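Local coordinates for protein 6-carboxyhexanoate--coa ligase (Bacillus subtilis, PDB 5FLG) that is a ligase of the 6-carboxyhexanoate--CoA ligase family that binds magnesium and an adenine nucleotide analogue beside a mixed beta-sheet, at residues A[191-196]-A[226-231]. Sequence-based numbering, arbitrary orientation.
Sequences ELCWSD and GCRVFF. With MG (magnesium ion), chain F; ANP (phosphoaminophosphonic acid-adenylate ester), chain D; PML (pimelic acid), chain C.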
ATOM      1  N   GLU A 191       7.998  -6.087 -28.255  1.00 28.98           N
ATOM      2  CA  GLU A 191       7.070  -6.410 -27.173  1.00 27.47           C
ATOM      3  C   GLU A 191       5.801  -6.981 -27.814  1.00 26.79           C
ATOM      4  O   GLU A 191       5.428  -6.592 -28.905  1.00 26.96           O
ATOM      5  CB  GLU A 191       6.739  -5.194 -26.312  1.00 30.89           C
ATOM      6  CG  GLU A 191       5.568  -5.462 -25.347  1.00 36.55           C
ATOM      7  CD  GLU A 191       5.050  -4.225 -24.576  1.00 42.06           C
ATOM      8  OE1 GLU A 191       5.447  -3.064 -24.864  1.00 32.92           O
ATOM      9  OE2 GLU A 191       4.188  -4.422 -23.676  1.00 43.41           O
ATOM     10  N   LEU A 192       5.293  -8.062 -27.234  1.00 24.39           N
ATOM     11  CA  LEU A 192       4.032  -8.619 -27.624  1.00 26.41           C
ATOM     12  C   LEU A 192       3.088  -8.547 -26.432  1.00 27.21           C
ATOM     13  O   LEU A 192       3.451  -8.934 -25.322  1.00 29.22           O
ATOM     14  CB  LEU A 192       4.246 -10.055 -28.045  1.00 30.88           C
ATOM     15  CG  LEU A 192       3.021 -10.916 -28.295  1.00 31.87           C
ATOM     16  CD1 LEU A 192       2.251 -10.483 -29.540  1.00 31.34           C
ATOM     17  CD2 LEU A 192       3.488 -12.349 -28.403  1.00 33.99           C
ATOM     18  N   CYS A 193       1.868  -8.074 -26.670  1.00 27.97           N
ATOM     19  CA  CYS A 193       0.945  -7.808 -25.591  1.00 29.11           C
ATOM     20  C   CYS A 193      -0.500  -8.072 -25.992  1.00 26.81           C
ATOM     21  O   CYS A 193      -0.930  -7.705 -27.093  1.00 26.78           O
ATOM     22  CB  CYS A 193       1.063  -6.367 -25.137  1.00 35.02           C
ATOM     23  SG  CYS A 193      -0.308  -5.851 -24.036  1.00 34.99           S
ATOM     24  N   TRP A 194      -1.247  -8.732 -25.113  1.00 29.28           N
ATOM     25  CA  TRP A 194      -2.711  -8.563 -25.107  1.00 29.70           C
ATOM     26  C   TRP A 194      -3.260  -8.740 -23.708  1.00 29.49           C
ATOM     27  O   TRP A 194      -2.536  -9.101 -22.784  1.00 25.38           O
ATOM     28  CB  TRP A 194      -3.395  -9.469 -26.158  1.00 30.83           C
ATOM     29  CG  TRP A 194      -3.269 -10.961 -25.915  1.00 32.37           C
ATOM     30  CD1 TRP A 194      -4.138 -11.757 -25.219  1.00 37.57           C
ATOM     31  CD2 TRP A 194      -2.258 -11.834 -26.429  1.00 32.61           C
ATOM     32  NE1 TRP A 194      -3.644 -13.046 -25.159  1.00 36.20           N
ATOM     33  CE2 TRP A 194      -2.560 -13.138 -25.983  1.00 34.96           C
ATOM     34  CE3 TRP A 194      -1.130 -11.642 -27.237  1.00 29.94           C
ATOM     35  CZ2 TRP A 194      -1.727 -14.227 -26.248  1.00 36.21           C
ATOM     36  CZ3 TRP A 194      -0.351 -12.724 -27.548  1.00 32.15           C
ATOM     37  CH2 TRP A 194      -0.643 -14.000 -27.056  1.00 34.07           C
ATOM     38  N   SER A 195      -4.500  -8.296 -23.526  1.00 30.38           N
ATOM     39  CA  SER A 195      -5.059  -8.097 -22.229  1.00 28.59           C
ATOM     40  C   SER A 195      -5.401  -9.423 -21.580  1.00 26.70           C
ATOM     41  O   SER A 195      -5.872 -10.341 -22.247  1.00 27.19           O
ATOM     42  CB  SER A 195      -6.361  -7.242 -22.332  1.00 34.55           C
ATOM     43  OG  SER A 195      -6.768  -6.876 -21.023  1.00 35.47           O
ATOM     44  N   ASP A 196      -5.331  -9.470 -20.260  1.00 26.85           N
ATOM     45  CA  ASP A 196      -5.944 -10.564 -19.504  1.00 30.57           C
ATOM     46  C   ASP A 196      -7.386 -10.186 -19.039  1.00 27.57           C
ATOM     47  O   ASP A 196      -8.012 -10.957 -18.325  1.00 30.25           O
ATOM     48  CB  ASP A 196      -5.097 -10.948 -18.289  1.00 33.98           C
ATOM     49  CG  ASP A 196      -4.795  -9.740 -17.370  1.00 42.57           C
ATOM     50  OD1 ASP A 196      -4.988  -8.584 -17.818  1.00 46.54           O
ATOM     51  OD2 ASP A 196      -4.370  -9.946 -16.205  1.00 47.49           O
ATOM     52  N   GLY A 226      -3.966 -13.329 -20.835  1.00 38.38           N
ATOM     53  CA  GLY A 226      -3.310 -12.197 -21.470  1.00 42.98           C
ATOM     54  C   GLY A 226      -1.876 -12.582 -21.788  1.00 43.79           C
ATOM     55  O   GLY A 226      -1.487 -13.727 -21.606  1.00 40.72           O
ATOM     56  N   CYS A 227      -1.078 -11.611 -22.215  1.00 41.67           N
ATOM     57  CA  CYS A 227       0.332 -11.866 -22.531  1.00 33.92           C
ATOM     58  C   CYS A 227       1.076 -10.541 -22.531  1.00 33.92           C
ATOM     59  O   CYS A 227       0.559  -9.510 -22.989  1.00 30.55           O
ATOM     60  CB  CYS A 227       0.451 -12.535 -23.894  1.00 34.89           C
ATOM     61  SG  CYS A 227       2.097 -12.562 -24.661  1.00 40.37           S
ATOM     62  N   ARG A 228       2.251 -10.560 -21.923  1.00 28.74           N
ATOM     63  CA  ARG A 228       3.168  -9.470 -21.997  1.00 29.53           C
ATOM     64  C   ARG A 228       4.571 -10.107 -22.062  1.00 25.86           C
ATOM     65  O   ARG A 228       5.087 -10.568 -21.058  1.00 27.04           O
ATOM     66  CB  ARG A 228       3.024  -8.583 -20.759  1.00 29.84           C
ATOM     67  CG  ARG A 228       3.413  -7.130 -20.964  1.00 31.38           C
ATOM     68  CD  ARG A 228       2.394  -6.478 -21.844  1.00 31.12           C
ATOM     69  NE  ARG A 228       2.396  -5.018 -21.874  1.00 29.75           N
ATOM     70  CZ  ARG A 228       1.400  -4.261 -21.433  1.00 30.12           C
ATOM     71  NH1 ARG A 228       0.482  -4.761 -20.596  1.00 29.61           N
ATOM     72  NH2 ARG A 228       1.301  -3.017 -21.848  1.00 32.53           N
ATOM     73  N   VAL A 229       5.182 -10.057 -23.225  1.00 28.91           N
ATOM     74  CA  VAL A 229       6.537 -10.596 -23.423  1.00 29.28           C
ATOM     75  C   VAL A 229       7.415  -9.525 -24.048  1.00 33.75           C
ATOM     76  O   VAL A 229       7.018  -8.895 -25.047  1.00 30.03           O
ATOM     77  CB  VAL A 229       6.521 -11.804 -24.388  1.00 30.68           C
ATOM     78  CG1 VAL A 229       7.919 -12.373 -24.558  1.00 32.61           C
ATOM     79  CG2 VAL A 229       5.594 -12.887 -23.860  1.00 33.69           C
ATOM     80  N   PHE A 230       8.651  -9.417 -23.533  1.00 30.30           N
ATOM     81  CA  PHE A 230       9.642  -8.523 -24.088  1.00 27.59           C
ATOM     82  C   PHE A 230      10.744  -9.387 -24.682  1.00 28.21           C
ATOM     83  O   PHE A 230      11.387 -10.128 -23.961  1.00 25.45           O
ATOM     84  CB  PHE A 230      10.280  -7.635 -22.996  1.00 27.68           C
ATOM     85  CG  PHE A 230       9.307  -6.780 -22.233  1.00 26.48           C
ATOM     86  CD1 PHE A 230       8.087  -6.431 -22.783  1.00 28.59           C
ATOM     87  CD2 PHE A 230       9.660  -6.236 -21.019  1.00 27.51           C
ATOM     88  CE1 PHE A 230       7.184  -5.667 -22.056  1.00 27.78           C
ATOM     89  CE2 PHE A 230       8.775  -5.422 -20.310  1.00 32.76           C
ATOM     90  CZ  PHE A 230       7.524  -5.150 -20.839  1.00 27.02           C
ATOM     91  N   PHE A 231      10.994  -9.223 -25.963  1.00 29.81           N
ATOM     92  CA  PHE A 231      12.025  -9.972 -26.629  1.00 32.39           C
ATOM     93  C   PHE A 231      13.334  -9.215 -26.495  1.00 34.28           C
ATOM     94  O   PHE A 231      13.444  -8.053 -26.916  1.00 34.47           O
ATOM     95  CB  PHE A 231      11.637 -10.164 -28.087  1.00 32.03           C
ATOM     96  CG  PHE A 231      10.458 -11.085 -28.286  1.00 33.43           C
ATOM     97  CD1 PHE A 231      10.641 -12.447 -28.409  1.00 33.94           C
ATOM     98  CD2 PHE A 231       9.153 -10.583 -28.318  1.00 35.96           C
ATOM     99  CE1 PHE A 231       9.562 -13.290 -28.589  1.00 34.52           C
ATOM    100  CE2 PHE A 231       8.064 -11.421 -28.470  1.00 37.04           C
ATOM    101  CZ  PHE A 231       8.267 -12.780 -28.602  1.00 37.98           C
TER
HETATM  102 MG    MG F 704      -5.869  -6.656 -17.083  1.00 45.34          MG
HETATM  103  PG  ANP D 702      -5.459  -3.727 -15.301  1.00 34.61           P
HETATM  104  O1G ANP D 702      -6.212  -3.239 -14.094  1.00 32.91           O
HETATM  105  O2G ANP D 702      -6.316  -4.564 -16.211  1.00 36.24           O
HETATM  106  O3G ANP D 702      -4.705  -2.688 -16.065  1.00 29.62           O
HETATM  107  PB  ANP D 702      -2.823  -5.092 -15.430  1.00 29.51           P
HETATM  108  O1B ANP D 702      -2.202  -3.781 -15.758  1.00 25.35           O
HETATM  109  O2B ANP D 702      -2.184  -6.115 -14.566  1.00 29.38           O
HETATM  110  N3B ANP D 702      -4.313  -4.790 -14.607  1.00 27.99           N
HETATM  111  PA  ANP D 702      -3.345  -5.188 -18.258  1.00 34.05           P
HETATM  112  O1A ANP D 702      -4.454  -5.740 -19.027  1.00 28.96           O
HETATM  113  O2A ANP D 702      -3.070  -3.714 -18.164  1.00 32.00           O
HETATM  114  O3A ANP D 702      -3.283  -5.842 -16.789  1.00 31.40           O
HETATM  115  O5' ANP D 702      -2.011  -5.911 -18.910  1.00 27.61           O
HETATM  116  C5' ANP D 702      -2.092  -7.198 -19.454  1.00 29.63           C
HETATM  117  C4' ANP D 702      -0.904  -8.031 -18.967  1.00 29.70           C
HETATM  118  O4' ANP D 702       0.309  -7.346 -19.306  1.00 29.85           O
HETATM  119  C3' ANP D 702      -0.904  -8.203 -17.457  1.00 29.55           C
HETATM  120  O3' ANP D 702      -1.567  -9.400 -17.067  1.00 33.47           O
HETATM  121  C2' ANP D 702       0.558  -8.319 -17.139  1.00 30.57           C
HETATM  122  O2' ANP D 702       0.985  -9.650 -17.433  1.00 26.08           O
HETATM  123  C1' ANP D 702       1.157  -7.386 -18.152  1.00 30.02           C
HETATM  124  N9  ANP D 702       1.339  -6.069 -17.530  1.00 32.14           N
HETATM  125  C8  ANP D 702       0.376  -5.127 -17.231  1.00 37.16           C
HETATM  126  N7  ANP D 702       0.958  -4.009 -16.739  1.00 34.41           N
HETATM  127  C5  ANP D 702       2.302  -4.256 -16.682  1.00 27.81           C
HETATM  128  C6  ANP D 702       3.511  -3.547 -16.232  1.00 31.13           C
HETATM  129  N6  ANP D 702       3.455  -2.324 -15.696  1.00 35.14           N
HETATM  130  N1  ANP D 702       4.711  -4.153 -16.369  1.00 27.74           N
HETATM  131  C2  ANP D 702       4.808  -5.390 -16.868  1.00 26.06           C
HETATM  132  N3  ANP D 702       3.778  -6.092 -17.369  1.00 27.49           N
HETATM  133  C4  ANP D 702       2.524  -5.613 -17.191  1.00 28.03           C
HETATM  134  C1  PML C 701      -4.637  -0.769 -27.051  1.00 47.65           C
HETATM  135  O11 PML C 701      -3.840  -0.134 -27.816  1.00 33.44           O
HETATM  136  O12 PML C 701      -5.905  -0.617 -27.162  1.00 38.63           O
HETATM  137  C2  PML C 701      -4.054  -1.990 -26.315  1.00 40.91           C
HETATM  138  C3  PML C 701      -4.225  -2.045 -24.805  1.00 43.59           C
HETATM  139  C4  PML C 701      -4.342  -3.476 -24.249  1.00 36.86           C
HETATM  140  C5  PML C 701      -3.407  -3.792 -23.097  1.00 47.91           C
HETATM  141  C6  PML C 701      -4.079  -4.444 -21.892  1.00 46.34           C
HETATM  142  C7  PML C 701      -5.177  -3.561 -21.295  1.00 53.70           C
HETATM  143  O71 PML C 701      -4.878  -2.415 -20.882  1.00 55.69           O
HETATM  144  O72 PML C 701      -6.324  -4.043 -21.122  1.00 48.81           O
HETATM  145  O   HOH W   1      -5.429  -7.447 -14.744  1.00 36.55           O
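Paired antiparallel strands, 191-194 and 227-231, meet here in the middle of the mixed beta-sheet, and they illustrate how a sheet can carry a binding site at the strand ends. Leu192 with Val229 and Trp194 with Cys227 are the hydrogen-bonded pairs; the bond from Leu192 N to Val229 O measures 2.9 Å. On the face bearing Glu191, Cys193, Arg228 and Phe230, the extended Glu191 runs beside Phe230, its carboxylate plane almost upright to that ring. Its OE2 accepts a hydrogen bond from Arg228 NE, part of a salt bridge of 2.6 Å, and lies in the guanidinium plane, the two planar groups being 26° apart. Cys193 SG sits over the centre of that guanidinium, 3.5 Å from Arg228 CZ. A bend at chi2 (70°) curls the Arg228 chain round O4' of phosphoaminophosphonic acid-adenylate ester, to which NH1 donates at 2.9 Å. Over the other face, Trp194 takes a chi1 of 65°, laying its indole across Cys227: CB stands 3.5 Å from the six-membered ring centroid in a CH-pi contact, with SG above the same face. Past the strand, Asp196 OD1 binds magnesium at 2.2 Å alongside Asp197, and Ser195 OG lies 2.9 Å from O72 of pimelic acid. The hydroxyl of Tyr204, on adjoining strand 203-207, is hydrogen-bonded to Arg228 NH2. Helix 170-184 packs on Glu191, Arg228 and Phe230, whereas helices 89-102 and 107-116 pack against Leu192 and Phe231 and strand 127-130 borders 227-232.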